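Pectate lyase (Paenibacillus sp. 0602, PDB 5GT5) cleaves polygalacturonate by beta-elimination, probably acts on partly methylated pectins as well, and most likely needs calcium. Local coordinates at residues T37-A42 against K50-M55; Y30-N35 against W436-W441; L41-N46 against N100-F105; N63-A68 against G90-T95. The protein carries 1 engineered substitution. All blocks are in the same frame, centred on the assembly; numbering follows the deposited sequence.

Y30-N35 opens the set. Its strand pairs with strand 51-54 and leads into helix 36-43. Interaction 1 closes first, when the chain returns after the helix as strand 51-54 and lies against it. Interaction 3 starts from the same helix, shares L41 and A42 with interaction 1, and closes at strand 102-106, the next neighbour of strand 51-54. Interaction 4 forms inside the loop of interaction 3, after interaction 1 has closed, and ties the 63-68 loop to strand 92-97. Interaction 2 closes last and encloses the other three: W436-W441 brings the C-terminal tail back to strand 30-33. Together they tie helix and tail to the first strands of the beta-helix.

Interaction 1: T37-A42 against K50-M55; sequences TDLALA and KVVEIM
This contact belongs to the N-terminal end of the right-handed parallel beta-helix, the fold of polysaccharide lyase family 1. Helix 36-43 connects two parallel neighbours, strands 30-33 and 51-54, and packs against the second of them. The local axes are nearly antiparallel, at 169°, and come within 10.1 Å. Two residues of the helix touch the strand. L39 has CG anti to its backbone N (chi1 -170°), which carries CD1 to the strand although the CB bond does not aim there. L39 CD1 meets two methyls: V52 CG1 at 4.1 Å and I54 CD1 at 4.0 Å. The L39 side chain stands about square to that of V52. A42, one turn further on, does point at the strand, and its CB lies 4.0 Å from V52 CG2. The two methyls of V52 are thus shared out, one to each helix residue. V33 of strand 30-33 also touches L39, V52 and I54, and F74 lies against L39. All four touching residues are buried. No hydrogen bond crosses between the two segments. The contact is made of methyl groups, so it is apolar packing and gives no directional hold.

Interaction 2: Y30-N35 against W436-W441; sequences YKKVYN and WSKDNW
K438 reaches from the C-terminal tail to Y30 and K32 on strand 30-33. Its CG sits between the backbone N and the carbonyl carbon (chi1 67°), and the rest of the chain is fully extended. This sends CE and NZ straight across the gap between backbones, whose nearest CA atoms, Y30 CA and D439 CA, are still 12.0 Å apart. K438 CE passes 4.1 Å from Y30 OH, with the two side chains crossing at a slant. Y30 holds CG anti to its N (chi1 -170°), and its OH is hydrogen-bonded to E53. K32 is also extended beyond CG, and meets K438 at about a right angle. K32 NZ and K438 NZ come to 4.2 Å. Both ammonium groups make salt bridges to E24, and K438 makes another to E53, so carboxylates probably offset the two like charges. The site lies on the first strands of the parallel beta-helix, where the tail packs back; F105 of strand 102-106 also touches both Y30 and K438. The tail itself is tightly turned. S437 O accepts from N440 N and, at 2.9 Å, from N440 ND2, both from the same face of the carbonyl. S437 OG donates to the syn lone pair of D439 OD1 at 2.6 Å. N440 CB sits over the centre of the W436 indole, 3.3 Å above its plane. W436 NE1 in turn lies 3.2 Å above the W441 ring plane, toward the rim, and W436 stacks on Y446.

Interaction 3: L41-N46 against N100-F105; sequences LALKKN and NGLTIF
This is a small, buried, apolar contact between helix 36-43 and the inward side of a strand. It sits at the N-terminal end of the right-handed parallel beta-helix, where the helix covers the first coil. One residue, L43, supplies the helix side. Two residues of strand 102-106, L102 and I104, supply the other. Both point their CB atoms toward the helix. Nothing polar links the two segments. L43 touches V52 as well, on the neighbouring strand 51-54, and V96 of strand 92-97 lies against both L43 and L102. The leucine therefore meets side chains from more than one face of the coil. Before L102 the chain turns a corner at G101, which separates strand 102-106 from strand 92-97. At the backbone angles of G101 a CB would be jammed against the carbonyl O of N100, which calls for glycine. The carbonyls of N100 and G101 both bind K50 NZ. Both segments come near the second subunit: N46 packs on F404 and N100 on A259 of that subunit. L43 has CG beside the backbone N (chi1 -68°), and its CD2 makes both touches across the contact. L43 and L102 cross at about a right angle, whereas L43 and I104 reach for each other tip to tip. L43 CD2 lies 3.9 Å from L102 CD2 and 4.1 Å from I104 CD1.

Interaction 4: N63-A68 against G90-T95; sequences NEIPSA and GVSKIT
The flat carboxamide of N63 meets the backbone of G90 with its ND2 end. G90 CA lies to one side of the amide plane, just past ND2, and N63 ND2 is 3.6 Å from both G90 CA and G90 N. The two nitrogens both carry N-H groups, and no hydrogen bond joins them. The touch is van der Waals contact of the ND2 end with the N and CA of G90. N63 has CG beside its backbone N (chi1 -57°), which lays the amide alongside the glycine. Next to N63, E64 OE2 is hydrogen-bonded to G61 N and to H114 ND1. G90 is the first residue after helix 84-89 to leave helical angles, with phi 71°. Having no side chain, it lets the two segments come close: N63 CA and G90 CA are 5.0 Å apart, and a CB on G90 would clash with N63 N. N63 is also joined to T89 by a backbone hydrogen bond. In the beta-helix, strand 92-97 starts two residues after G90 and pairs with strands 74-76 and 115-120, while the 63-68 loop runs outside it, next to helix 36-43. Further along, I65 and S92 each point their CB toward the opposite segment. I65 CD1 reaches S92 OG at 4.1 Å, an apolar methyl beside a hydroxyl. That hydroxyl is hydrogen-bonded to the carbonyl of L60. F74 of strand 74-76 packs on both I65 and S92, and A36 of helix 36-43 also lies against I65.

Interaction 1: T37-A42 against K50-M55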
loop_
_atom_site.group_PDB
_atom_site.type_symbol
_atom_site.label_atom_id
_atom_site.label_comp_id
_atom_site.label_asym_id
_atom_site.label_seq_id
_atom_site.Cartn_x
_atom_site.Cartn_y
_atom_site.Cartn_z
ATOM N N THR A 37 -23.969 15.509 11.866
ATOM C CA THR A 37 -24.728 14.762 10.852
ATOM C C THR A 37 -24.053 14.815 9.484
ATOM O O THR A 37 -23.937 13.786 8.818
ATOM C CB THR A 37 -26.151 15.286 10.743
ATOM O OG1 THR A 37 -26.768 15.217 12.035
ATOM C CG2 THR A 37 -26.963 14.434 9.766
ATOM N N ASP A 38 -23.582 15.997 9.092
ATOM C CA ASP A 38 -22.791 16.148 7.872
ATOM C C ASP A 38 -21.592 15.224 7.912
ATOM O O ASP A 38 -21.286 14.568 6.924
ATOM C CB ASP A 38 -22.260 17.573 7.694
ATOM C CG ASP A 38 -23.354 18.613 7.533
ATOM O OD1 ASP A 38 -24.505 18.293 7.113
ATOM O OD2 ASP A 38 -23.020 19.780 7.825
ATOM N N LEU A 39 -20.914 15.137 9.057
ATOM C CA LEU A 39 -19.735 14.286 9.134
ATOM C C LEU A 39 -20.122 12.811 8.997
ATOM O O LEU A 39 -19.441 12.032 8.306
ATOM C CB LEU A 39 -19.020 14.507 10.460
ATOM C CG LEU A 39 -17.630 13.850 10.561
ATOM C CD1 LEU A 39 -16.685 14.410 9.517
ATOM C CD2 LEU A 39 -17.036 14.079 11.967
ATOM N N ALA A 40 -21.191 12.415 9.676
ATOM C CA ALA A 40 -21.661 11.051 9.614
ATOM C C ALA A 40 -22.026 10.640 8.195
ATOM O O ALA A 40 -21.717 9.522 7.753
ATOM C CB ALA A 40 -22.818 10.851 10.528
ATOM N N LEU A 41 -22.670 11.543 7.467
ATOM C CA LEU A 41 -23.016 11.233 6.088
ATOM C C LEU A 41 -21.787 11.141 5.200
ATOM O O LEU A 41 -21.702 10.234 4.365
ATOM C CB LEU A 41 -23.979 12.277 5.539
ATOM C CG LEU A 41 -25.380 12.232 6.150
ATOM C CD1 LEU A 41 -26.225 13.429 5.653
ATOM C CD2 LEU A 41 -26.068 10.915 5.827
ATOM N N ALA A 42 -20.819 12.039 5.394
ATOM C CA ALA A 42 -19.617 12.082 4.571
ATOM C C ALA A 42 -18.712 10.866 4.780
ATOM O O ALA A 42 -18.130 10.364 3.812
ATOM C CB ALA A 42 -18.846 13.338 4.867
ATOM N N LYS A 50 -14.361 12.034 -1.375
ATOM C CA LYS A 50 -12.922 12.206 -1.538
ATOM C C LYS A 50 -12.331 13.275 -0.640
ATOM O O LYS A 50 -11.210 13.082 -0.151
ATOM C CB LYS A 50 -12.622 12.554 -3.002
ATOM C CG LYS A 50 -12.984 11.446 -3.987
ATOM C CD LYS A 50 -11.874 10.390 -3.876
ATOM C CE LYS A 50 -12.290 8.995 -4.191
ATOM N NZ LYS A 50 -11.073 8.120 -3.965
ATOM N N VAL A 51 -13.038 14.387 -0.435
ATOM C CA VAL A 51 -12.555 15.468 0.422
ATOM C C VAL A 51 -13.644 15.825 1.391
ATOM O O VAL A 51 -14.801 16.046 0.989
ATOM C CB VAL A 51 -12.141 16.705 -0.391
ATOM C CG1 VAL A 51 -11.785 17.861 0.533
ATOM C CG2 VAL A 51 -10.991 16.374 -1.349
ATOM N N VAL A 52 -13.276 15.882 2.670
ATOM C CA VAL A 52 -14.129 16.391 3.731
ATOM C C VAL A 52 -13.506 17.691 4.268
ATOM O O VAL A 52 -12.381 17.660 4.816
ATOM C CB VAL A 52 -14.293 15.350 4.875
ATOM C CG1 VAL A 52 -15.084 15.984 6.032
ATOM C CG2 VAL A 52 -14.986 14.073 4.355
ATOM N N GLU A 53 -14.191 18.835 4.080
ATOM C CA GLU A 53 -13.765 20.098 4.657
ATOM C C GLU A 53 -14.583 20.367 5.907
ATOM O O GLU A 53 -15.790 20.613 5.837
ATOM C CB GLU A 53 -13.904 21.272 3.687
ATOM C CG GLU A 53 -13.253 22.545 4.299
ATOM C CD GLU A 53 -13.391 23.783 3.457
ATOM O OE1 GLU A 53 -13.784 23.693 2.282
ATOM O OE2 GLU A 53 -13.082 24.866 3.994
ATOM N N ILE A 54 -13.923 20.300 7.059
ATOM C CA ILE A 54 -14.531 20.662 8.335
ATOM C C ILE A 54 -14.585 22.192 8.382
ATOM O O ILE A 54 -13.568 22.850 8.207
ATOM C CB ILE A 54 -13.656 20.148 9.494
ATOM C CG1 ILE A 54 -13.404 18.644 9.329
ATOM C CG2 ILE A 54 -14.253 20.502 10.867
ATOM C CD1 ILE A 54 -14.655 17.845 9.392
ATOM N N MET A 55 -15.768 22.760 8.581
ATOM C CA MET A 55 -15.961 24.197 8.399
ATOM C C MET A 55 -15.845 24.992 9.694
ATOM O O MET A 55 -15.651 26.216 9.661
ATOM C CB MET A 55 -17.353 24.454 7.776
ATOM C CG MET A 55 -17.591 23.722 6.436
ATOM S SD MET A 55 -16.356 24.117 5.215
ATOM C CE MET A 55 -16.802 25.840 4.874
#

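Interaction 2: Y30-N35 against W436-W441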
loop_
_atom_site.group_PDB
_atom_site.type_symbol
_atom_site.label_atom_id
_atom_site.label_comp_id
_atom_site.label_asym_id
_atom_site.label_seq_id
_atom_site.Cartn_x
_atom_site.Cartn_y
_atom_site.Cartn_z
ATOM N N TYR A 30 -16.885 16.269 -2.661
ATOM C CA TYR A 30 -16.301 17.243 -1.732
ATOM C C TYR A 30 -17.410 17.666 -0.796
ATOM O O TYR A 30 -18.383 18.324 -1.252
ATOM C CB TYR A 30 -15.785 18.449 -2.522
ATOM C CG TYR A 30 -14.948 19.460 -1.763
ATOM C CD1 TYR A 30 -15.471 20.180 -0.684
ATOM C CD2 TYR A 30 -13.660 19.751 -2.189
ATOM C CE1 TYR A 30 -14.695 21.117 -0.020
ATOM C CE2 TYR A 30 -12.867 20.708 -1.516
ATOM C CZ TYR A 30 -13.411 21.392 -0.452
ATOM O OH TYR A 30 -12.644 22.320 0.203
ATOM N N LYS A 31 -17.315 17.288 0.477
ATOM C CA LYS A 31 -18.356 17.568 1.448
ATOM C C LYS A 31 -17.914 18.583 2.478
ATOM O O LYS A 31 -16.906 18.377 3.169
ATOM C CB LYS A 31 -18.818 16.300 2.165
ATOM C CG LYS A 31 -19.349 15.212 1.249
ATOM C CD LYS A 31 -20.562 15.681 0.439
ATOM C CE LYS A 31 -21.116 14.497 -0.315
ATOM N NZ LYS A 31 -22.262 14.954 -1.165
ATOM N N LYS A 32 -18.666 19.666 2.600
ATOM C CA LYS A 32 -18.448 20.674 3.630
ATOM C C LYS A 32 -19.241 20.284 4.849
ATOM O O LYS A 32 -20.455 20.076 4.802
ATOM C CB LYS A 32 -18.869 22.057 3.103
ATOM C CG LYS A 32 -17.902 22.573 2.035
ATOM C CD LYS A 32 -18.265 23.961 1.529
ATOM C CE LYS A 32 -17.291 24.396 0.474
ATOM N NZ LYS A 32 -17.635 25.783 -0.006
ATOM N N VAL A 33 -18.529 20.156 5.958
ATOM C CA VAL A 33 -19.115 19.613 7.171
ATOM C C VAL A 33 -19.265 20.697 8.239
ATOM O O VAL A 33 -18.267 21.292 8.700
ATOM C CB VAL A 33 -18.242 18.435 7.674
ATOM C CG1 VAL A 33 -18.569 18.081 9.113
ATOM C CG2 VAL A 33 -18.413 17.222 6.751
ATOM N N TYR A 34 -20.516 20.942 8.637
ATOM C CA TYR A 34 -20.818 21.990 9.615
ATOM C C TYR A 34 -21.241 21.430 10.947
ATOM O O TYR A 34 -21.233 22.142 11.954
ATOM C CB TYR A 34 -21.933 22.896 9.082
ATOM C CG TYR A 34 -21.585 23.576 7.780
ATOM C CD1 TYR A 34 -21.869 22.978 6.542
ATOM C CD2 TYR A 34 -20.980 24.825 7.774
ATOM C CE1 TYR A 34 -21.534 23.622 5.333
ATOM C CE2 TYR A 34 -20.636 25.450 6.584
ATOM C CZ TYR A 34 -20.917 24.851 5.375
ATOM O OH TYR A 34 -20.585 25.478 4.197
ATOM N N ASN A 35 -21.609 20.155 10.967
ATOM C CA ASN A 35 -22.125 19.523 12.164
ATOM C C ASN A 35 -21.906 18.028 12.098
ATOM O O ASN A 35 -21.379 17.525 11.097
ATOM C CB ASN A 35 -23.602 19.898 12.350
ATOM C CG ASN A 35 -24.466 19.441 11.204
ATOM O OD1 ASN A 35 -24.419 18.289 10.790
ATOM N ND2 ASN A 35 -25.284 20.359 10.683
ATOM N N TRP A 436 -2.787 29.862 4.086
ATOM C CA TRP A 436 -2.649 29.931 2.641
ATOM C C TRP A 436 -4.001 29.543 2.082
ATOM O O TRP A 436 -4.888 29.120 2.833
ATOM C CB TRP A 436 -1.534 29.013 2.116
ATOM C CG TRP A 436 -1.542 27.562 2.604
ATOM C CD1 TRP A 436 -2.557 26.906 3.245
ATOM C CD2 TRP A 436 -0.477 26.616 2.465
ATOM N NE1 TRP A 436 -2.190 25.608 3.494
ATOM C CE2 TRP A 436 -0.910 25.403 3.032
ATOM C CE3 TRP A 436 0.806 26.672 1.899
ATOM C CZ2 TRP A 436 -0.107 24.266 3.068
ATOM C CZ3 TRP A 436 1.593 25.550 1.921
ATOM C CH2 TRP A 436 1.148 24.361 2.506
ATOM N N SER A 437 -4.176 29.692 0.778
ATOM C CA SER A 437 -5.473 29.374 0.191
ATOM C C SER A 437 -5.782 27.904 0.447
ATOM O O SER A 437 -4.876 27.057 0.431
ATOM C CB SER A 437 -5.535 29.726 -1.308
ATOM O OG SER A 437 -4.528 29.074 -2.041
ATOM N N LYS A 438 -7.048 27.600 0.726
ATOM C CA LYS A 438 -7.359 26.288 1.302
ATOM C C LYS A 438 -7.081 25.121 0.359
ATOM O O LYS A 438 -6.918 23.984 0.823
ATOM C CB LYS A 438 -8.781 26.240 1.869
ATOM C CG LYS A 438 -9.874 26.334 0.822
ATOM C CD LYS A 438 -11.222 26.303 1.481
ATOM C CE LYS A 438 -12.346 26.378 0.452
ATOM N NZ LYS A 438 -13.679 26.398 1.140
ATOM N N ASP A 439 -6.981 25.381 -0.947
ATOM C CA ASP A 439 -6.637 24.312 -1.894
ATOM C C ASP A 439 -5.253 23.715 -1.575
ATOM O O ASP A 439 -4.959 22.576 -1.941
ATOM C CB ASP A 439 -6.682 24.821 -3.334
ATOM C CG ASP A 439 -5.683 25.916 -3.570
ATOM O OD1 ASP A 439 -5.802 26.953 -2.887
ATOM O OD2 ASP A 439 -4.786 25.747 -4.426
ATOM N N ASN A 440 -4.405 24.477 -0.880
ATOM C CA ASN A 440 -3.097 23.971 -0.554
ATOM C C ASN A 440 -3.117 22.803 0.408
ATOM O O ASN A 440 -2.149 22.037 0.458
ATOM C CB ASN A 440 -2.246 25.090 0.006
ATOM C CG ASN A 440 -1.821 26.052 -1.063
ATOM O OD1 ASN A 440 -0.987 25.710 -1.905
ATOM N ND2 ASN A 440 -2.377 27.275 -1.030
ATOM N N TRP A 441 -4.199 22.686 1.169
ATOM C CA TRP A 441 -4.352 21.568 2.095
ATOM C C TRP A 441 -4.589 20.239 1.384
ATOM O O TRP A 441 -4.372 19.172 1.972
ATOM C CB TRP A 441 -5.453 21.839 3.131
ATOM C CG TRP A 441 -5.072 22.908 4.100
ATOM C CD1 TRP A 441 -5.682 24.120 4.264
ATOM C CD2 TRP A 441 -3.960 22.896 5.018
ATOM N NE1 TRP A 441 -5.036 24.855 5.216
ATOM C CE2 TRP A 441 -3.980 24.130 5.706
ATOM C CE3 TRP A 441 -2.955 21.956 5.333
ATOM C CZ2 TRP A 441 -3.046 24.462 6.689
ATOM C CZ3 TRP A 441 -2.016 22.287 6.310
ATOM C CH2 TRP A 441 -2.061 23.536 6.973
#

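Interaction 3: L41-N46 against N100-F105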
loop_
_atom_site.group_PDB
_atom_site.type_symbol
_atom_site.label_atom_id
_atom_site.label_comp_id
_atom_site.label_asym_id
_atom_site.label_seq_id
_atom_site.Cartn_x
_atom_site.Cartn_y
_atom_site.Cartn_z
ATOM N N LEU A 41 -22.670 11.543 7.467
ATOM C CA LEU A 41 -23.016 11.233 6.088
ATOM C C LEU A 41 -21.787 11.141 5.200
ATOM O O LEU A 41 -21.702 10.234 4.365
ATOM C CB LEU A 41 -23.979 12.277 5.539
ATOM C CG LEU A 41 -25.380 12.232 6.150
ATOM C CD1 LEU A 41 -26.225 13.429 5.653
ATOM C CD2 LEU A 41 -26.068 10.915 5.827
ATOM N N ALA A 42 -20.819 12.039 5.394
ATOM C CA ALA A 42 -19.617 12.082 4.571
ATOM C C ALA A 42 -18.712 10.866 4.780
ATOM O O ALA A 42 -18.130 10.364 3.812
ATOM C CB ALA A 42 -18.846 13.338 4.867
ATOM N N LEU A 43 -18.593 10.411 6.036
ATOM C CA LEU A 43 -17.640 9.356 6.390
ATOM C C LEU A 43 -18.263 7.968 6.495
ATOM O O LEU A 43 -17.602 7.018 6.906
ATOM C CB LEU A 43 -16.872 9.717 7.668
ATOM C CG LEU A 43 -15.926 10.894 7.497
ATOM C CD1 LEU A 43 -15.256 11.124 8.865
ATOM C CD2 LEU A 43 -14.871 10.672 6.385
ATOM N N LYS A 44 -19.528 7.840 6.107
ATOM C CA LYS A 44 -20.206 6.528 6.059
ATOM C C LYS A 44 -19.457 5.616 5.100
ATOM O O LYS A 44 -19.039 6.068 4.029
ATOM C CB LYS A 44 -21.664 6.685 5.591
ATOM C CG LYS A 44 -22.490 5.405 5.733
ATOM C CD LYS A 44 -23.953 5.674 5.363
ATOM C CE LYS A 44 -24.793 4.407 5.479
ATOM N NZ LYS A 44 -24.878 3.938 6.867
ATOM N N LYS A 45 -19.255 4.365 5.497
ATOM C CA LYS A 45 -18.554 3.409 4.628
ATOM C C LYS A 45 -19.175 3.404 3.231
ATOM O O LYS A 45 -20.402 3.406 3.068
ATOM C CB LYS A 45 -18.598 2.007 5.258
ATOM C CG LYS A 45 -17.856 0.941 4.478
ATOM C CD LYS A 45 -17.971 -0.398 5.223
ATOM C CE LYS A 45 -17.417 -1.547 4.378
ATOM N NZ LYS A 45 -17.714 -2.880 4.996
ATOM N N ASN A 46 -18.295 3.447 2.223
ATOM C CA ASN A 46 -18.686 3.454 0.818
ATOM C C ASN A 46 -19.421 4.679 0.348
ATOM O O ASN A 46 -20.103 4.647 -0.686
ATOM C CB ASN A 46 -19.373 2.141 0.416
ATOM C CG ASN A 46 -18.425 0.976 0.432
ATOM O OD1 ASN A 46 -17.278 1.125 0.029
ATOM N ND2 ASN A 46 -18.892 -0.181 0.874
ATOM N N ASN A 100 -10.568 4.567 0.185
ATOM C CA ASN A 100 -9.359 4.633 -0.619
ATOM C C ASN A 100 -9.216 5.990 -1.266
ATOM O O ASN A 100 -9.905 6.319 -2.241
ATOM C CB ASN A 100 -9.304 3.587 -1.713
ATOM C CG ASN A 100 -7.996 3.672 -2.505
ATOM O OD1 ASN A 100 -6.943 3.962 -1.960
ATOM N ND2 ASN A 100 -8.101 3.549 -3.817
ATOM N N GLY A 101 -8.358 6.807 -0.690
ATOM C CA GLY A 101 -8.105 8.116 -1.234
ATOM C C GLY A 101 -9.068 9.109 -0.639
ATOM O O GLY A 101 -10.111 9.411 -1.220
ATOM N N LEU A 102 -8.720 9.638 0.522
ATOM C CA LEU A 102 -9.603 10.523 1.268
ATOM C C LEU A 102 -8.768 11.595 1.927
ATOM O O LEU A 102 -7.747 11.286 2.533
ATOM C CB LEU A 102 -10.357 9.709 2.325
ATOM C CG LEU A 102 -11.145 10.506 3.369
ATOM C CD1 LEU A 102 -12.353 11.219 2.761
ATOM C CD2 LEU A 102 -11.581 9.579 4.507
ATOM N N THR A 103 -9.188 12.850 1.828
ATOM C CA THR A 103 -8.575 13.950 2.568
ATOM C C THR A 103 -9.587 14.599 3.491
ATOM O O THR A 103 -10.692 15.004 3.053
ATOM C CB THR A 103 -8.016 15.014 1.616
ATOM O OG1 THR A 103 -7.013 14.388 0.808
ATOM C CG2 THR A 103 -7.368 16.196 2.385
ATOM N N ILE A 104 -9.208 14.733 4.761
ATOM C CA ILE A 104 -10.022 15.446 5.752
ATOM C C ILE A 104 -9.210 16.626 6.243
ATOM O O ILE A 104 -8.076 16.449 6.670
ATOM C CB ILE A 104 -10.411 14.503 6.955
ATOM C CG1 ILE A 104 -11.005 13.180 6.449
ATOM C CG2 ILE A 104 -11.312 15.238 7.929
ATOM C CD1 ILE A 104 -11.211 12.118 7.568
ATOM N N PHE A 105 -9.755 17.831 6.205
ATOM C CA PHE A 105 -8.991 18.999 6.583
ATOM C C PHE A 105 -9.917 20.109 7.031
ATOM O O PHE A 105 -11.145 19.991 6.885
ATOM C CB PHE A 105 -8.098 19.486 5.414
ATOM C CG PHE A 105 -8.820 20.353 4.401
ATOM C CD1 PHE A 105 -9.703 19.775 3.476
ATOM C CD2 PHE A 105 -8.598 21.719 4.368
ATOM C CE1 PHE A 105 -10.376 20.576 2.556
ATOM C CE2 PHE A 105 -9.264 22.525 3.438
ATOM C CZ PHE A 105 -10.152 21.946 2.544
#

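Interaction 4: N63-A68 against G90-T95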
loop_
_atom_site.group_PDB
_atom_site.type_symbol
_atom_site.label_atom_id
_atom_site.label_comp_id
_atom_site.label_asym_id
_atom_site.label_seq_id
_atom_site.Cartn_x
_atom_site.Cartn_y
_atom_site.Cartn_z
ATOM N N ASN A 63 -23.808 12.171 23.430
ATOM C CA ASN A 63 -25.019 12.815 23.968
ATOM C C ASN A 63 -25.324 14.220 23.459
ATOM O O ASN A 63 -26.395 14.759 23.754
ATOM C CB ASN A 63 -24.958 12.869 25.502
ATOM C CG ASN A 63 -24.783 11.515 26.120
ATOM O OD1 ASN A 63 -25.295 10.513 25.607
ATOM N ND2 ASN A 63 -24.061 11.461 27.239
ATOM N N GLU A 64 -24.414 14.841 22.718
ATOM C CA GLU A 64 -24.648 16.189 22.239
ATOM C C GLU A 64 -24.926 16.283 20.754
ATOM O O GLU A 64 -25.361 17.331 20.266
ATOM C CB GLU A 64 -23.486 17.123 22.608
ATOM C CG GLU A 64 -22.145 16.687 22.009
ATOM C CD GLU A 64 -20.980 17.555 22.430
ATOM O OE1 GLU A 64 -21.185 18.636 23.045
ATOM O OE2 GLU A 64 -19.819 17.126 22.126
ATOM N N ILE A 65 -24.610 15.229 20.021
ATOM C CA ILE A 65 -24.817 15.248 18.576
ATOM C C ILE A 65 -26.279 15.025 18.225
ATOM O O ILE A 65 -27.039 14.490 19.034
ATOM C CB ILE A 65 -23.906 14.224 17.846
ATOM C CG1 ILE A 65 -24.247 12.795 18.274
ATOM C CG2 ILE A 65 -22.448 14.597 18.115
ATOM C CD1 ILE A 65 -23.366 11.664 17.652
ATOM N N PRO A 66 -26.679 15.439 17.012
ATOM C CA PRO A 66 -28.071 15.181 16.628
ATOM C C PRO A 66 -28.375 13.695 16.579
ATOM O O PRO A 66 -27.473 12.888 16.296
ATOM C CB PRO A 66 -28.172 15.804 15.226
ATOM C CG PRO A 66 -27.125 16.821 15.179
ATOM C CD PRO A 66 -25.987 16.306 16.045
ATOM N N SER A 67 -29.628 13.320 16.831
ATOM C CA SER A 67 -30.037 11.922 16.742
ATOM C C SER A 67 -29.679 11.308 15.395
ATOM O O SER A 67 -29.302 10.152 15.330
ATOM C CB SER A 67 -31.547 11.759 16.977
ATOM O OG SER A 67 -31.942 12.291 18.229
ATOM N N ALA A 68 -29.768 12.097 14.325
ATOM C CA ALA A 68 -29.467 11.593 12.985
ATOM C C ALA A 68 -27.994 11.207 12.828
ATOM O O ALA A 68 -27.625 10.458 11.909
ATOM C CB ALA A 68 -29.845 12.603 11.956
ATOM N N GLY A 90 -20.953 13.172 26.563
ATOM C CA GLY A 90 -20.627 11.841 26.099
ATOM C C GLY A 90 -19.397 11.912 25.214
ATOM O O GLY A 90 -18.828 12.985 24.966
ATOM N N VAL A 91 -19.000 10.748 24.729
ATOM C CA VAL A 91 -17.809 10.597 23.888
ATOM C C VAL A 91 -18.171 9.596 22.793
ATOM O O VAL A 91 -18.749 8.547 23.061
ATOM C CB VAL A 91 -16.605 10.090 24.724
ATOM C CG1 VAL A 91 -15.411 9.797 23.847
ATOM C CG2 VAL A 91 -16.225 11.113 25.807
ATOM N N SER A 92 -17.838 9.934 21.559
ATOM C CA SER A 92 -18.098 9.049 20.421
ATOM C C SER A 92 -16.825 8.420 19.902
ATOM O O SER A 92 -15.705 8.891 20.189
ATOM C CB SER A 92 -18.726 9.835 19.271
ATOM O OG SER A 92 -19.996 10.381 19.648
ATOM N N LYS A 93 -16.996 7.330 19.164
ATOM C CA LYS A 93 -15.932 6.762 18.346
ATOM C C LYS A 93 -16.402 6.805 16.903
ATOM O O LYS A 93 -17.475 6.296 16.583
ATOM C CB LYS A 93 -15.625 5.320 18.737
ATOM C CG LYS A 93 -14.477 4.765 17.921
ATOM C CD LYS A 93 -14.203 3.299 18.218
ATOM C CE LYS A 93 -13.381 3.170 19.468
ATOM N NZ LYS A 93 -13.007 1.735 19.714
ATOM N N ILE A 94 -15.604 7.437 16.041
ATOM C CA ILE A 94 -15.958 7.602 14.629
ATOM C C ILE A 94 -15.028 6.735 13.816
ATOM O O ILE A 94 -13.806 6.922 13.851
ATOM C CB ILE A 94 -15.827 9.060 14.200
ATOM C CG1 ILE A 94 -16.705 9.974 15.084
ATOM C CG2 ILE A 94 -16.193 9.169 12.740
ATOM C CD1 ILE A 94 -16.359 11.432 15.028
ATOM N N THR A 95 -15.598 5.742 13.129
ATOM C CA THR A 95 -14.789 4.767 12.404
ATOM C C THR A 95 -14.842 5.004 10.902
ATOM O O THR A 95 -15.900 4.804 10.277
ATOM C CB THR A 95 -15.224 3.322 12.708
ATOM O OG1 THR A 95 -15.074 3.083 14.111
ATOM C CG2 THR A 95 -14.332 2.332 11.975
#